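Uncharacterized conserved protein (Methanococcus maripaludis S2, PDB 3C2Q) catalyses the conversion of L-ornithine to L-proline with release of ammonia, using NAD(+) as cofactor. Local coordinates at residues 31-36 with 293-298; 156-161 with 333-338; 215-220 with 253-258; 174-179 with 202-207. All coordinates share one frame; numbering follows the deposited sequence.

Contact 1: residues 31-36 with 293-298; sequences NHPTHV and MPSYIK
Ser295 meets the His32 ring at its edge. Its OG lies in the ring plane, 2.8 Å from ND1 of His32, in a nearly straight hydrogen bond (169°); either group could be the donor. The serine hydroxyl sits between its own backbone N and carbonyl carbon (chi1 60°), which turns it across to the imidazole. OD1 of Asn31 lies over one face of the same ring, toward the rim. The backbones join as well. Ser295 N donates to Asn31 O at 2.9 Å, and Pro294 CA approaches Asn31 O at 3.1 Å in a CA-H...O contact. Residues 294-297 form a type I beta turn, which leads from helix 283-292 into strand 298-303 of the parallel Rossmann sheet. Residues 31-33 run into strand 34-38 of the separate mixed sheet, so the contact joins the mixed-sheet part of the chain to the Rossmann part. Pro33 and Tyr296 approach at a slant: CG of Pro33 reaches the tyrosine ring edge, in plane, 3.7 Å from CD2 of Tyr296. CG of Pro294 lies over one face of the Tyr296 ring. One water accepts from ND2 of Asn31 and donates to Met293 O. Phe99 of a second subunit packs on Asn31.

Contact 2: residues 156-161 with 333-338; sequences AKMVEL and LLLKEL
Lys157 lies against Leu335 with its methylenes and carries its amine over the one flat group that matters here, the carboxylate of Glu160. NZ of Lys157 stands 3.0 Å from OE1 of Glu160 in a salt bridge within one helix, and it meets that oxygen from above the carboxylate plane, 55° out of it. No aromatic ring takes part; across the contact the packing is aliphatic. The lysine is bent at chi2 and chi3, and CG of Lys157 comes 3.7 Å from CD1 of Leu335. Met158, a selenomethionine, does the deeper work. Its chain runs extended beyond CG, and its CE rests against both Leu334 and Leu335, 3.9 Å from CG of Leu334 and 3.6 Å from N of Leu335. Leu338 crosses the Met158 chain at about a right angle, its CD1 3.8 Å from CG of Met158. The two helix segments run at 29° to each other, with axes 10.6 Å apart. They belong to helix 152-160 and the C-terminal helix 327-342 of the Rossmann-fold region. Leu334 also packs on helix 112-133. With the Lys157 charge paired inside its own helix, the join rests on the fit of hydrocarbon surfaces, chiefly the methyl end of Met158 against the leucines, rather than on directional bonds.

Contact 3: residues 215-220 with 253-258; sequences GNIKNA and IPDVIT
Asp255 carries its CG opposite its own carbonyl carbon (chi1 -57°), and this brings the carboxylate to the backbone of Ile217. Ile217 sets CG1 the same way (chi1 -68°), and its CD1 then reaches 3.6 Å from CD1 of Ile253. OD2 of Asp255 accepts from Ile217 N at 3.0 Å, through its syn lone pair. OD1 of Asp255 has Tyr241 OH as a partner and also accepts from a water at 2.6 Å, which in turn accepts from Lys218 N. The carboxylate thus serves two amides in the first turn of helix 217-222, one directly and one through water. Asn216 is the N-cap, and its OD1 accepts from Asn219 N at 2.7 Å. With an alanine here in place of Asp255, Ile217 N would probably lose its acceptor, and both Tyr241 OH and the bridging water a partner. Just before the cap, Gly215 O rests 3.2 Å from CB of Pro254. Gly215 has positive phi, and a side chain there would clash with Asn219. Ile253, whose backbone N bonds to Asn171 OD1, opens a type I beta turn. The whole is a capped helix start, held by a loop of the Rossmann fold beside Asn171, a probable NAD(+)-binding residue.

Contact 4: residues 174-179 with 202-207; sequences ATHDIE and KHHIYA
Glu179 and Ala207 have the closest backbones, CA to CA 5.2 Å, where the two helix segments cross at 104° with their axes 8.6 Å apart. Ala207 sits at this close point, consistent with its small side chain: its CB lies 3.7 Å from Glu179 N and also touches CG2 of Ile178. The aromatic part is a face-to-face stack of His176 and His204, with centroids 3.9 Å apart and planes at 20°. The rings are offset. CE1 of His176 sits over the centre of the His204 ring, while NE2 of His204 lies over the rim of His176. Each ring is also held at its edge. NE2 of His204 donates to OG1 of Thr175 at 2.7 Å, in the ring plane. ND1 of His176 donates to OE1 of Glu179 at 2.9 Å, also in the ring plane. Glu179 sets its CG anti to its backbone N (chi1 -171°), and the chain runs on extended past His203, its OE2 3.5 Å from CB of His203. The carboxylate has further partners in Thr185 OG1 and the backbone N of Leu187 and Gly188, so its oxygens are gripped by several donors. Replacing His204 by an alanine would probably strip His176 of its stacking partner, take away the donor to Thr175 OG1 and open a gap between the helices. Thr175 OG1 also bonds to Asn171 O, and His148 meets His176 edge-to-face. Helix 171-183 follows strand 166-170 of the Rossmann fold and starts with Asn171 and Ala172, which probably bind NAD(+); helix 203-214 thus packs across a helix that begins at the predicted nucleotide site.

Overall arrangement
From the N terminus, the chain opens contact 1 at residues 31-36, in the mixed-sheet part. Contact 2 opens at 156-161, inside the Rossmann part. Contact 4 then opens at 174-179 and closes at 202-207, and contact 3 follows in series, from 215-220 to 253-258. Both are nested inside the long loops of contacts 1 and 2. Contact 1 closes at 293-298 and contact 2 only at 333-338, so these two cross. Contact 1 ties the mixed sheet to the Rossmann part, and contact 2 brings the C-terminal helix onto helix 152-160. Contacts 3 and 4 touch, with Ile253 against Thr175 and Ile217 against Ile178, on the opposite side of the chain's centre from contact 1.

Contact 1: residues 31-36 with 293-298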
loop_
_atom_site.group_PDB
_atom_site.type_symbol
_atom_site.label_atom_id
_atom_site.label_comp_id
_atom_site.label_asym_id
_atom_site.label_seq_id
_atom_site.Cartn_x
_atom_site.Cartn_y
_atom_site.Cartn_z
ATOM N N ASN B 31 -16.078 -8.019 -21.576
ATOM C CA ASN B 31 -14.841 -8.146 -22.322
ATOM C C ASN B 31 -14.683 -9.533 -23.005
ATOM O O ASN B 31 -13.622 -9.870 -23.534
ATOM C CB ASN B 31 -13.615 -7.773 -21.446
ATOM C CG ASN B 31 -13.452 -8.666 -20.236
ATOM O OD1 ASN B 31 -14.414 -9.259 -19.747
ATOM N ND2 ASN B 31 -12.222 -8.730 -19.706
ATOM N N HIS B 32 -15.758 -10.322 -23.006
ATOM C CA HIS B 32 -15.703 -11.678 -23.559
ATOM C C HIS B 32 -16.175 -11.773 -25.022
ATOM O O HIS B 32 -17.022 -10.991 -25.448
ATOM C CB HIS B 32 -16.553 -12.623 -22.713
ATOM C CG HIS B 32 -16.292 -12.532 -21.236
ATOM N ND1 HIS B 32 -15.050 -12.763 -20.681
ATOM C CD2 HIS B 32 -17.125 -12.281 -20.202
ATOM C CE1 HIS B 32 -15.129 -12.634 -19.366
ATOM N NE2 HIS B 32 -16.376 -12.324 -19.051
ATOM N N PRO B 33 -15.650 -12.765 -25.779
ATOM C CA PRO B 33 -16.178 -13.013 -27.128
ATOM C C PRO B 33 -17.673 -13.229 -27.073
ATOM O O PRO B 33 -18.192 -13.930 -26.197
ATOM C CB PRO B 33 -15.456 -14.291 -27.610
ATOM C CG PRO B 33 -14.515 -14.704 -26.509
ATOM C CD PRO B 33 -14.537 -13.661 -25.415
ATOM N N THR B 34 -18.382 -12.576 -27.975
ATOM C CA THR B 34 -19.856 -12.621 -27.942
ATOM C C THR B 34 -20.356 -13.004 -29.349
ATOM O O THR B 34 -19.753 -12.587 -30.348
ATOM C CB THR B 34 -20.423 -11.246 -27.505
ATOM O OG1 THR B 34 -19.912 -10.923 -26.195
ATOM C CG2 THR B 34 -21.994 -11.229 -27.496
ATOM N N HIS B 35 -21.426 -13.804 -29.416
ATOM C CA HIS B 35 -22.072 -14.094 -30.703
ATOM C C HIS B 35 -23.491 -13.567 -30.655
ATOM O O HIS B 35 -24.089 -13.500 -29.573
ATOM C CB HIS B 35 -22.074 -15.595 -31.012
ATOM C CG HIS B 35 -20.709 -16.206 -31.090
ATOM N ND1 HIS B 35 -20.506 -17.565 -31.066
ATOM C CD2 HIS B 35 -19.476 -15.651 -31.172
ATOM C CE1 HIS B 35 -19.213 -17.826 -31.143
ATOM N NE2 HIS B 35 -18.564 -16.680 -31.197
ATOM N N VAL B 36 -24.011 -13.147 -31.810
ATOM C CA VAL B 36 -25.392 -12.658 -31.898
ATOM C C VAL B 36 -26.209 -13.453 -32.946
ATOM O O VAL B 36 -25.707 -13.795 -34.004
ATOM C CB VAL B 36 -25.462 -11.156 -32.235
ATOM C CG1 VAL B 36 -25.066 -10.310 -31.008
ATOM C CG2 VAL B 36 -24.573 -10.816 -33.464
HETATM N N MSE B 293 -9.111 -4.749 -24.066
HETATM C CA MSE B 293 -8.729 -6.139 -24.351
HETATM C C MSE B 293 -9.829 -7.157 -24.140
HETATM O O MSE B 293 -10.549 -7.088 -23.153
HETATM C CB MSE B 293 -7.579 -6.539 -23.410
HETATM C CG MSE B 293 -6.235 -5.939 -23.790
HETATM SE SE MSE B 293 -4.996 -6.379 -22.275
HETATM C CE MSE B 293 -5.097 -8.316 -22.406
ATOM N N PRO B 294 -9.921 -8.159 -25.026
ATOM C CA PRO B 294 -10.802 -9.288 -24.739
ATOM C C PRO B 294 -10.189 -10.203 -23.666
ATOM O O PRO B 294 -8.963 -10.199 -23.476
ATOM C CB PRO B 294 -10.877 -10.019 -26.091
ATOM C CG PRO B 294 -9.641 -9.715 -26.760
ATOM C CD PRO B 294 -9.253 -8.308 -26.333
ATOM N N SER B 295 -11.033 -10.963 -22.981
ATOM C CA SER B 295 -10.597 -11.801 -21.858
ATOM C C SER B 295 -9.704 -12.991 -22.232
ATOM O O SER B 295 -9.052 -13.577 -21.346
ATOM C CB SER B 295 -11.817 -12.325 -21.101
ATOM O OG SER B 295 -12.634 -13.096 -21.985
ATOM N N TYR B 296 -9.671 -13.361 -23.522
ATOM C CA TYR B 296 -8.875 -14.528 -23.909
ATOM C C TYR B 296 -7.368 -14.254 -24.056
ATOM O O TYR B 296 -6.594 -15.181 -24.206
ATOM C CB TYR B 296 -9.431 -15.227 -25.178
ATOM C CG TYR B 296 -9.647 -14.330 -26.367
ATOM C CD1 TYR B 296 -8.560 -13.798 -27.087
ATOM C CD2 TYR B 296 -10.939 -14.022 -26.791
ATOM C CE1 TYR B 296 -8.765 -12.980 -28.180
ATOM C CE2 TYR B 296 -11.150 -13.200 -27.895
ATOM C CZ TYR B 296 -10.075 -12.694 -28.582
ATOM O OH TYR B 296 -10.291 -11.882 -29.679
ATOM N N ILE B 297 -6.950 -12.994 -24.015
ATOM C CA ILE B 297 -5.522 -12.683 -24.119
ATOM C C ILE B 297 -4.922 -12.853 -22.715
ATOM O O ILE B 297 -5.447 -12.315 -21.741
ATOM C CB ILE B 297 -5.282 -11.261 -24.647
ATOM C CG1 ILE B 297 -6.006 -11.054 -25.990
ATOM C CG2 ILE B 297 -3.750 -10.942 -24.763
ATOM C CD1 ILE B 297 -5.804 -9.660 -26.567
ATOM N N LYS B 298 -3.857 -13.634 -22.617
ATOM C CA LYS B 298 -3.168 -13.808 -21.336
ATOM C C LYS B 298 -2.686 -12.412 -20.824
ATOM O O LYS B 298 -2.012 -11.658 -21.518
ATOM C CB LYS B 298 -2.024 -14.823 -21.520
ATOM C CG LYS B 298 -1.119 -15.034 -20.316
ATOM C CD LYS B 298 -1.557 -16.274 -19.481
ATOM C CE LYS B 298 -1.228 -16.082 -18.017
ATOM N NZ LYS B 298 -0.456 -17.261 -17.494
HETATM O O HOH W 1 -9.978 -7.048 -20.355
#

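Contact 2: residues 156-161 with 333-338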
loop_
_atom_site.group_PDB
_atom_site.type_symbol
_atom_site.label_atom_id
_atom_site.label_comp_id
_atom_site.label_asym_id
_atom_site.label_seq_id
_atom_site.Cartn_x
_atom_site.Cartn_y
_atom_site.Cartn_z
ATOM N N ALA B 156 14.929 -3.762 -22.637
ATOM C CA ALA B 156 15.522 -3.498 -23.974
ATOM C C ALA B 156 16.081 -4.784 -24.601
ATOM O O ALA B 156 15.921 -5.038 -25.795
ATOM C CB ALA B 156 16.617 -2.436 -23.866
ATOM N N LYS B 157 16.740 -5.590 -23.787
ATOM C CA LYS B 157 17.202 -6.905 -24.215
ATOM C C LYS B 157 16.096 -7.860 -24.699
ATOM O O LYS B 157 16.276 -8.578 -25.709
ATOM C CB LYS B 157 18.077 -7.535 -23.124
ATOM C CG LYS B 157 18.727 -8.869 -23.520
ATOM C CD LYS B 157 19.653 -8.732 -24.705
ATOM C CE LYS B 157 20.909 -7.986 -24.323
ATOM N NZ LYS B 157 21.960 -8.153 -25.390
HETATM N N MSE B 158 14.947 -7.877 -24.019
HETATM C CA MSE B 158 13.815 -8.686 -24.475
HETATM C C MSE B 158 13.337 -8.230 -25.848
HETATM O O MSE B 158 12.992 -9.067 -26.679
HETATM C CB MSE B 158 12.651 -8.675 -23.460
HETATM C CG MSE B 158 13.039 -9.295 -22.134
HETATM SE SE MSE B 158 11.644 -8.898 -20.759
HETATM C CE MSE B 158 12.738 -9.314 -19.179
ATOM N N VAL B 159 13.298 -6.920 -26.073
ATOM C CA VAL B 159 12.982 -6.367 -27.402
ATOM C C VAL B 159 14.026 -6.842 -28.438
ATOM O O VAL B 159 13.660 -7.397 -29.482
ATOM C CB VAL B 159 12.931 -4.824 -27.386
ATOM C CG1 VAL B 159 12.587 -4.283 -28.763
ATOM C CG2 VAL B 159 11.850 -4.304 -26.363
ATOM N N GLU B 160 15.306 -6.669 -28.098
ATOM C CA GLU B 160 16.424 -7.104 -28.935
ATOM C C GLU B 160 16.304 -8.585 -29.302
ATOM O O GLU B 160 16.493 -8.961 -30.473
ATOM C CB GLU B 160 17.752 -6.777 -28.221
ATOM C CG GLU B 160 19.002 -7.151 -29.010
ATOM C CD GLU B 160 20.301 -6.800 -28.301
ATOM O OE1 GLU B 160 20.297 -6.301 -27.125
ATOM O OE2 GLU B 160 21.355 -6.995 -28.959
ATOM N N LEU B 161 15.928 -9.420 -28.333
ATOM C CA LEU B 161 15.843 -10.868 -28.532
ATOM C C LEU B 161 14.558 -11.363 -29.221
ATOM O O LEU B 161 14.378 -12.571 -29.394
ATOM C CB LEU B 161 16.040 -11.629 -27.209
ATOM C CG LEU B 161 17.415 -11.608 -26.505
ATOM C CD1 LEU B 161 17.303 -12.171 -25.100
ATOM C CD2 LEU B 161 18.471 -12.386 -27.303
ATOM N N LEU B 333 15.503 -10.635 -13.181
ATOM C CA LEU B 333 15.335 -12.079 -13.012
ATOM C C LEU B 333 14.627 -12.760 -14.188
ATOM O O LEU B 333 15.014 -13.881 -14.593
ATOM C CB LEU B 333 14.584 -12.370 -11.700
ATOM C CG LEU B 333 15.338 -12.036 -10.415
ATOM C CD1 LEU B 333 14.435 -12.261 -9.174
ATOM C CD2 LEU B 333 16.670 -12.857 -10.324
ATOM N N LEU B 334 13.578 -12.119 -14.714
ATOM C CA LEU B 334 12.874 -12.644 -15.874
ATOM C C LEU B 334 13.829 -12.836 -17.073
ATOM O O LEU B 334 13.827 -13.889 -17.700
ATOM C CB LEU B 334 11.717 -11.732 -16.271
ATOM C CG LEU B 334 10.773 -12.190 -17.393
ATOM C CD1 LEU B 334 10.275 -13.622 -17.173
ATOM C CD2 LEU B 334 9.622 -11.143 -17.540
ATOM N N LEU B 335 14.610 -11.811 -17.384
ATOM C CA LEU B 335 15.591 -11.914 -18.465
ATOM C C LEU B 335 16.551 -13.120 -18.255
ATOM O O LEU B 335 16.804 -13.897 -19.193
ATOM C CB LEU B 335 16.375 -10.611 -18.600
ATOM C CG LEU B 335 17.464 -10.631 -19.705
ATOM C CD1 LEU B 335 16.843 -10.872 -21.081
ATOM C CD2 LEU B 335 18.305 -9.370 -19.671
ATOM N N LYS B 336 17.082 -13.271 -17.043
ATOM C CA LYS B 336 17.978 -14.409 -16.775
ATOM C C LYS B 336 17.285 -15.733 -17.083
ATOM O O LYS B 336 17.901 -16.637 -17.639
ATOM C CB LYS B 336 18.488 -14.392 -15.341
ATOM C CG LYS B 336 19.401 -13.244 -15.025
ATOM C CD LYS B 336 19.924 -13.367 -13.581
ATOM C CE LYS B 336 20.331 -12.025 -12.992
ATOM N NZ LYS B 336 21.499 -11.423 -13.698
ATOM N N GLU B 337 15.995 -15.845 -16.746
ATOM C CA GLU B 337 15.257 -17.076 -16.970
ATOM C C GLU B 337 15.020 -17.325 -18.480
ATOM O O GLU B 337 15.135 -18.471 -18.953
ATOM C CB GLU B 337 13.953 -17.072 -16.165
ATOM C CG GLU B 337 13.118 -18.358 -16.246
ATOM C CD GLU B 337 13.828 -19.636 -15.753
ATOM O OE1 GLU B 337 14.907 -19.558 -15.130
ATOM O OE2 GLU B 337 13.287 -20.729 -16.030
ATOM N N LEU B 338 14.698 -16.261 -19.225
ATOM C CA LEU B 338 14.572 -16.319 -20.689
ATOM C C LEU B 338 15.919 -16.754 -21.329
ATOM O O LEU B 338 15.938 -17.614 -22.205
ATOM C CB LEU B 338 14.118 -14.959 -21.249
ATOM C CG LEU B 338 12.713 -14.442 -20.876
ATOM C CD1 LEU B 338 12.521 -12.963 -21.296
ATOM C CD2 LEU B 338 11.655 -15.343 -21.475
#

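Contact 3: residues 215-220 with 253-258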
loop_
_atom_site.group_PDB
_atom_site.type_symbol
_atom_site.label_atom_id
_atom_site.label_comp_id
_atom_site.label_asym_id
_atom_site.label_seq_id
_atom_site.Cartn_x
_atom_site.Cartn_y
_atom_site.Cartn_z
ATOM N N GLY B 215 14.072 15.513 -34.267
ATOM C CA GLY B 215 12.778 15.470 -35.002
ATOM C C GLY B 215 11.803 14.367 -34.592
ATOM O O GLY B 215 10.594 14.502 -34.754
ATOM N N ASN B 216 12.345 13.250 -34.109
ATOM C CA ASN B 216 11.597 12.115 -33.583
ATOM C C ASN B 216 12.633 11.105 -33.120
ATOM O O ASN B 216 13.850 11.353 -33.267
ATOM C CB ASN B 216 10.578 11.521 -34.583
ATOM C CG ASN B 216 11.198 11.159 -35.958
ATOM O OD1 ASN B 216 12.277 10.581 -36.051
ATOM N ND2 ASN B 216 10.477 11.481 -37.019
ATOM N N ILE B 217 12.172 10.008 -32.509
ATOM C CA ILE B 217 13.089 8.960 -32.042
ATOM C C ILE B 217 13.872 8.298 -33.195
ATOM O O ILE B 217 15.111 8.162 -33.114
ATOM C CB ILE B 217 12.354 7.892 -31.201
ATOM C CG1 ILE B 217 11.889 8.530 -29.877
ATOM C CG2 ILE B 217 13.254 6.655 -30.962
ATOM C CD1 ILE B 217 10.958 7.644 -29.100
ATOM N N LYS B 218 13.155 7.902 -34.245
ATOM C CA LYS B 218 13.784 7.290 -35.431
ATOM C C LYS B 218 14.947 8.116 -35.993
ATOM O O LYS B 218 16.016 7.570 -36.261
ATOM C CB LYS B 218 12.742 6.999 -36.500
ATOM C CG LYS B 218 13.308 6.319 -37.771
ATOM C CD LYS B 218 12.174 5.845 -38.654
ATOM C CE LYS B 218 12.661 4.967 -39.802
ATOM N NZ LYS B 218 11.499 4.314 -40.522
ATOM N N ASN B 219 14.748 9.425 -36.136
ATOM C CA ASN B 219 15.809 10.330 -36.610
ATOM C C ASN B 219 17.011 10.357 -35.686
ATOM O O ASN B 219 18.161 10.421 -36.146
ATOM C CB ASN B 219 15.299 11.762 -36.747
ATOM C CG ASN B 219 14.377 11.947 -37.938
ATOM O OD1 ASN B 219 14.151 11.023 -38.699
ATOM N ND2 ASN B 219 13.826 13.151 -38.079
ATOM N N ALA B 220 16.753 10.381 -34.374
ATOM C CA ALA B 220 17.820 10.320 -33.370
ATOM C C ALA B 220 18.629 9.022 -33.426
ATOM O O ALA B 220 19.811 9.021 -33.128
ATOM C CB ALA B 220 17.230 10.509 -31.927
ATOM N N ILE B 253 7.782 14.465 -26.570
ATOM C CA ILE B 253 8.578 14.333 -27.786
ATOM C C ILE B 253 7.671 14.155 -29.014
ATOM O O ILE B 253 6.464 13.884 -28.881
ATOM C CB ILE B 253 9.624 13.183 -27.662
ATOM C CG1 ILE B 253 8.927 11.872 -27.270
ATOM C CG2 ILE B 253 10.714 13.606 -26.656
ATOM C CD1 ILE B 253 9.690 10.605 -27.566
ATOM N N PRO B 254 8.225 14.366 -30.220
ATOM C CA PRO B 254 7.318 14.379 -31.370
ATOM C C PRO B 254 6.538 13.077 -31.589
ATOM O O PRO B 254 5.440 13.128 -32.136
ATOM C CB PRO B 254 8.255 14.708 -32.551
ATOM C CG PRO B 254 9.444 15.444 -31.888
ATOM C CD PRO B 254 9.620 14.693 -30.597
ATOM N N ASP B 255 7.063 11.933 -31.150
ATOM C CA ASP B 255 6.370 10.656 -31.334
ATOM C C ASP B 255 5.043 10.523 -30.536
ATOM O O ASP B 255 4.228 9.647 -30.824
ATOM C CB ASP B 255 7.277 9.467 -30.953
ATOM C CG ASP B 255 8.599 9.428 -31.741
ATOM O OD1 ASP B 255 8.859 8.394 -32.409
ATOM O OD2 ASP B 255 9.375 10.394 -31.649
ATOM N N VAL B 256 4.842 11.381 -29.538
ATOM C CA VAL B 256 3.715 11.250 -28.611
ATOM C C VAL B 256 2.406 11.657 -29.300
ATOM O O VAL B 256 2.365 12.695 -29.987
ATOM C CB VAL B 256 3.990 12.103 -27.342
ATOM C CG1 VAL B 256 2.703 12.328 -26.508
ATOM C CG2 VAL B 256 5.085 11.399 -26.483
ATOM N N ILE B 257 1.367 10.836 -29.139
ATOM C CA ILE B 257 0.020 11.149 -29.613
ATOM C C ILE B 257 -0.685 11.907 -28.504
ATOM O O ILE B 257 -0.976 11.337 -27.445
ATOM C CB ILE B 257 -0.732 9.839 -29.963
ATOM C CG1 ILE B 257 0.071 9.067 -31.027
ATOM C CG2 ILE B 257 -2.209 10.120 -30.379
ATOM C CD1 ILE B 257 -0.547 7.741 -31.423
ATOM N N THR B 258 -0.935 13.202 -28.716
ATOM C CA THR B 258 -1.491 14.040 -27.663
ATOM C C THR B 258 -3.022 13.883 -27.480
ATOM O O THR B 258 -3.533 14.172 -26.421
ATOM C CB THR B 258 -1.122 15.524 -27.838
ATOM O OG1 THR B 258 -1.654 15.995 -29.081
ATOM C CG2 THR B 258 0.419 15.699 -27.838
HETATM O O HOH W 2 10.208 8.085 -34.636
#

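Contact 4: residues 174-179 with 202-207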
loop_
_atom_site.group_PDB
_atom_site.type_symbol
_atom_site.label_atom_id
_atom_site.label_comp_id
_atom_site.label_asym_id
_atom_site.label_seq_id
_atom_site.Cartn_x
_atom_site.Cartn_y
_atom_site.Cartn_z
ATOM N N ALA B 174 9.384 6.632 -22.432
ATOM C CA ALA B 174 10.302 6.862 -23.563
ATOM C C ALA B 174 11.388 7.854 -23.224
ATOM O O ALA B 174 12.564 7.604 -23.538
ATOM C CB ALA B 174 9.540 7.312 -24.812
ATOM N N THR B 175 11.028 8.958 -22.579
ATOM C CA THR B 175 12.016 10.008 -22.341
ATOM C C THR B 175 13.011 9.651 -21.235
ATOM O O THR B 175 14.170 10.044 -21.325
ATOM C CB THR B 175 11.405 11.422 -22.088
ATOM O OG1 THR B 175 10.594 11.402 -20.889
ATOM C CG2 THR B 175 10.565 11.865 -23.304
ATOM N N HIS B 176 12.578 8.904 -20.207
ATOM C CA HIS B 176 13.555 8.396 -19.218
ATOM C C HIS B 176 14.441 7.283 -19.736
ATOM O O HIS B 176 15.613 7.217 -19.346
ATOM C CB HIS B 176 12.918 8.027 -17.859
ATOM C CG HIS B 176 12.369 9.223 -17.117
ATOM N ND1 HIS B 176 13.166 10.262 -16.674
ATOM C CD2 HIS B 176 11.103 9.537 -16.746
ATOM C CE1 HIS B 176 12.416 11.159 -16.054
ATOM N NE2 HIS B 176 11.157 10.752 -16.107
ATOM N N ASP B 177 13.890 6.411 -20.580
ATOM C CA ASP B 177 14.705 5.421 -21.298
ATOM C C ASP B 177 15.817 6.172 -22.067
ATOM O O ASP B 177 17.003 5.815 -22.015
ATOM C CB ASP B 177 13.846 4.597 -22.260
ATOM C CG ASP B 177 14.682 3.697 -23.202
ATOM O OD1 ASP B 177 15.402 2.765 -22.737
ATOM O OD2 ASP B 177 14.583 3.906 -24.432
ATOM N N ILE B 178 15.428 7.246 -22.742
ATOM C CA ILE B 178 16.374 7.998 -23.561
ATOM C C ILE B 178 17.367 8.778 -22.707
ATOM O O ILE B 178 18.564 8.805 -23.024
ATOM C CB ILE B 178 15.609 8.872 -24.599
ATOM C CG1 ILE B 178 15.015 7.930 -25.652
ATOM C CG2 ILE B 178 16.591 9.940 -25.231
ATOM C CD1 ILE B 178 13.868 8.510 -26.498
ATOM N N GLU B 179 16.896 9.375 -21.609
ATOM C CA GLU B 179 17.780 9.937 -20.587
ATOM C C GLU B 179 18.854 8.958 -20.157
ATOM O O GLU B 179 20.037 9.349 -19.995
ATOM C CB GLU B 179 17.012 10.381 -19.328
ATOM C CG GLU B 179 17.849 11.165 -18.354
ATOM C CD GLU B 179 17.229 11.253 -16.948
ATOM O OE1 GLU B 179 15.987 11.068 -16.797
ATOM O OE2 GLU B 179 17.976 11.505 -15.976
ATOM N N LYS B 202 19.036 18.023 -14.708
ATOM C CA LYS B 202 18.892 18.545 -16.058
ATOM C C LYS B 202 18.821 17.466 -17.122
ATOM O O LYS B 202 18.396 17.744 -18.233
ATOM C CB LYS B 202 20.070 19.478 -16.405
ATOM C CG LYS B 202 19.999 20.889 -15.784
ATOM C CD LYS B 202 19.053 21.808 -16.599
ATOM C CE LYS B 202 19.680 23.173 -16.787
ATOM N NZ LYS B 202 18.741 24.272 -17.153
ATOM N N HIS B 203 19.206 16.227 -16.814
ATOM C CA HIS B 203 19.330 15.250 -17.896
ATOM C C HIS B 203 18.020 14.963 -18.610
ATOM O O HIS B 203 17.998 14.697 -19.797
ATOM C CB HIS B 203 19.979 13.935 -17.411
ATOM C CG HIS B 203 21.388 14.101 -16.918
ATOM N ND1 HIS B 203 22.072 13.085 -16.281
ATOM C CD2 HIS B 203 22.257 15.138 -17.016
ATOM C CE1 HIS B 203 23.286 13.505 -15.963
ATOM N NE2 HIS B 203 23.422 14.748 -16.396
ATOM N N HIS B 204 16.928 14.927 -17.862
ATOM C CA HIS B 204 15.639 14.623 -18.459
ATOM C C HIS B 204 15.218 15.644 -19.544
ATOM O O HIS B 204 14.882 15.253 -20.677
ATOM C CB HIS B 204 14.555 14.478 -17.371
ATOM C CG HIS B 204 13.277 13.971 -17.916
ATOM N ND1 HIS B 204 12.048 14.418 -17.483
ATOM C CD2 HIS B 204 13.034 13.067 -18.899
ATOM C CE1 HIS B 204 11.099 13.802 -18.169
ATOM N NE2 HIS B 204 11.669 12.977 -19.036
ATOM N N ILE B 205 15.260 16.932 -19.216
ATOM C CA ILE B 205 15.006 17.978 -20.250
ATOM C C ILE B 205 16.060 17.968 -21.370
ATOM O O ILE B 205 15.708 18.179 -22.541
ATOM C CB ILE B 205 14.798 19.404 -19.641
ATOM C CG1 ILE B 205 14.272 20.422 -20.668
ATOM C CG2 ILE B 205 16.040 19.921 -18.910
ATOM C CD1 ILE B 205 12.959 20.042 -21.357
ATOM N N TYR B 206 17.327 17.677 -21.040
ATOM C CA TYR B 206 18.334 17.549 -22.109
ATOM C C TYR B 206 17.939 16.433 -23.050
ATOM O O TYR B 206 18.098 16.559 -24.265
ATOM C CB TYR B 206 19.739 17.271 -21.597
ATOM C CG TYR B 206 20.408 18.348 -20.818
ATOM C CD1 TYR B 206 20.015 19.689 -20.928
ATOM C CD2 TYR B 206 21.505 18.037 -20.021
ATOM C CE1 TYR B 206 20.637 20.662 -20.214
ATOM C CE2 TYR B 206 22.166 19.011 -19.306
ATOM C CZ TYR B 206 21.735 20.322 -19.408
ATOM O OH TYR B 206 22.388 21.279 -18.671
ATOM N N ALA B 207 17.405 15.325 -22.512
ATOM C CA ALA B 207 17.006 14.205 -23.369
ATOM C C ALA B 207 15.809 14.547 -24.273
ATOM O O ALA B 207 15.776 14.189 -25.463
ATOM C CB ALA B 207 16.720 12.911 -22.527
HETATM O O HOH W 3 16.921 14.358 -15.016
#